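Local structure of response regulator (Xanthomonas campestris pv. campestris, 3QYY) at residues L45-M50 against R147-M152. The protein probably makes the second messenger cyclic di-GMP as a diguanylate cyclase, here represented by its GGDEF domain with the product bound at the active site. Sequence-based numbering, arbitrary orientation.
Sequences LFVLDM and RADAAM. With MG (magnesium ion), chain I.
The CA atoms of Val47 on strand 45-50 and Asp149 on helix 147-152 are the nearest pair across the contact, 5.7 Å apart; the two axes approach to 7.3 Å and run in broadly the same direction, 37° apart. Such closeness suits Ala148, whose single methyl takes little room between helix and strand: its CB reaches Val47 CG2 at 3.7 Å and also lies against Leu45 O. Val47, beta-branched as strands readily accept, divides its two methyls: CG2 goes to Ala148, while CG1, anti to the backbone N (chi1 167°), meets Met152 CB at 3.9 Å and skirts Asp149 OD1. Met152 crosses Val47 at about a right angle. Its CG, anti to the backbone N, rests 3.4 Å from Val47 O; bends at chi2 and chi3 then fold SD and CE beside the strand, SD 3.9 Å from Asp49 CB. Beyond that CB, the carboxylate of Asp49 serves the metal: OD2 binds magnesium at 2.0 Å, a site shared with Asp92, while OD1 accepts a bond from a metal-bound water and pairs with Lys156, probably steadying the carboxylate. Asp149 OD2 forms a salt bridge with Lys54 of the second subunit. This is helix-on-sheet packing of the GGDEF domain, beside its active site: helix 141-157 covers one face of the central strand 44-50, flanked by strands 93-98 and 128-134, while Phe46 and Leu48 point from the other face toward helix 102-116.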
# COMPACT_ATOMS: atom_id res chain seq x y z
N LEU B 45 -16.48 -12.33 -2.70
CA LEU B 45 -15.72 -11.17 -2.22
C LEU B 45 -14.53 -10.92 -3.13
O LEU B 45 -13.79 -11.85 -3.46
CB LEU B 45 -15.23 -11.40 -0.79
CG LEU B 45 -14.33 -10.29 -0.22
CD1 LEU B 45 -15.16 -9.03 0.01
CD2 LEU B 45 -13.70 -10.76 1.09
N PHE B 46 -14.35 -9.66 -3.53
CA PHE B 46 -13.22 -9.28 -4.37
C PHE B 46 -12.35 -8.26 -3.65
O PHE B 46 -12.86 -7.37 -2.97
CB PHE B 46 -13.69 -8.61 -5.67
CG PHE B 46 -14.52 -9.49 -6.56
CD1 PHE B 46 -15.90 -9.54 -6.40
CD2 PHE B 46 -13.93 -10.24 -7.57
CE1 PHE B 46 -16.68 -10.33 -7.24
CE2 PHE B 46 -14.70 -11.03 -8.42
CZ PHE B 46 -16.08 -11.08 -8.25
N VAL B 47 -11.04 -8.40 -3.79
CA VAL B 47 -10.09 -7.46 -3.21
C VAL B 47 -9.37 -6.87 -4.42
O VAL B 47 -8.81 -7.62 -5.23
CB VAL B 47 -9.06 -8.14 -2.28
CG1 VAL B 47 -7.91 -7.17 -1.96
CG2 VAL B 47 -9.74 -8.58 -0.99
N LEU B 48 -9.42 -5.55 -4.56
CA LEU B 48 -8.79 -4.88 -5.69
C LEU B 48 -7.72 -3.87 -5.27
O LEU B 48 -7.87 -3.18 -4.26
CB LEU B 48 -9.84 -4.13 -6.52
CG LEU B 48 -11.20 -4.80 -6.75
CD1 LEU B 48 -12.04 -3.91 -7.65
CD2 LEU B 48 -11.02 -6.16 -7.39
N ASP B 49 -6.65 -3.78 -6.05
CA ASP B 49 -5.58 -2.83 -5.77
C ASP B 49 -5.15 -2.24 -7.11
O ASP B 49 -4.82 -2.97 -8.04
CB ASP B 49 -4.39 -3.54 -5.11
CG ASP B 49 -3.28 -2.57 -4.71
OD1 ASP B 49 -2.10 -2.92 -4.88
OD2 ASP B 49 -3.60 -1.47 -4.21
N MET B 50 -5.16 -0.91 -7.20
CA MET B 50 -4.77 -0.25 -8.44
C MET B 50 -3.27 -0.44 -8.71
O MET B 50 -2.47 -0.56 -7.78
CB MET B 50 -5.10 1.24 -8.38
CG MET B 50 -6.60 1.53 -8.37
SD MET B 50 -6.95 3.26 -8.74
CE MET B 50 -6.75 3.26 -10.53
N ARG B 147 -8.47 -15.29 1.85
CA ARG B 147 -8.41 -15.98 0.56
C ARG B 147 -8.42 -15.00 -0.61
O ARG B 147 -7.62 -15.12 -1.54
CB ARG B 147 -9.58 -16.96 0.43
CG ARG B 147 -9.48 -18.17 1.35
CD ARG B 147 -10.65 -19.11 1.16
NE ARG B 147 -10.54 -20.29 2.01
CZ ARG B 147 -11.43 -21.29 2.02
NH1 ARG B 147 -12.49 -21.24 1.23
NH2 ARG B 147 -11.25 -22.32 2.83
N ALA B 148 -9.33 -14.04 -0.57
CA ALA B 148 -9.44 -13.04 -1.63
C ALA B 148 -8.18 -12.17 -1.68
O ALA B 148 -7.68 -11.86 -2.75
CB ALA B 148 -10.66 -12.16 -1.40
N ASP B 149 -7.68 -11.80 -0.51
CA ASP B 149 -6.49 -10.96 -0.41
C ASP B 149 -5.28 -11.67 -1.01
O ASP B 149 -4.51 -11.08 -1.77
CB ASP B 149 -6.23 -10.59 1.06
CG ASP B 149 -5.24 -9.44 1.22
OD1 ASP B 149 -5.34 -8.45 0.47
OD2 ASP B 149 -4.37 -9.51 2.12
N ALA B 150 -5.11 -12.94 -0.67
CA ALA B 150 -3.98 -13.72 -1.19
C ALA B 150 -4.10 -13.83 -2.71
O ALA B 150 -3.09 -13.79 -3.42
CB ALA B 150 -3.96 -15.10 -0.56
N ALA B 151 -5.32 -13.97 -3.20
CA ALA B 151 -5.56 -14.09 -4.63
C ALA B 151 -5.18 -12.79 -5.34
O ALA B 151 -4.60 -12.82 -6.43
CB ALA B 151 -7.03 -14.42 -4.90
N MET B 152 -5.50 -11.66 -4.72
CA MET B 152 -5.16 -10.36 -5.29
C MET B 152 -3.64 -10.24 -5.42
O MET B 152 -3.13 -9.81 -6.45
CB MET B 152 -5.71 -9.23 -4.40
CG MET B 152 -5.39 -7.82 -4.87
SD MET B 152 -3.71 -7.27 -4.42
CE MET B 152 -3.97 -6.79 -2.69
MG MG I . -2.38 -0.05 -3.39
O HOH W 1 -0.73 -1.52 -3.06
O HOH W 2 -1.44 0.35 -5.35
O HOH W 3 -3.18 -0.66 -1.63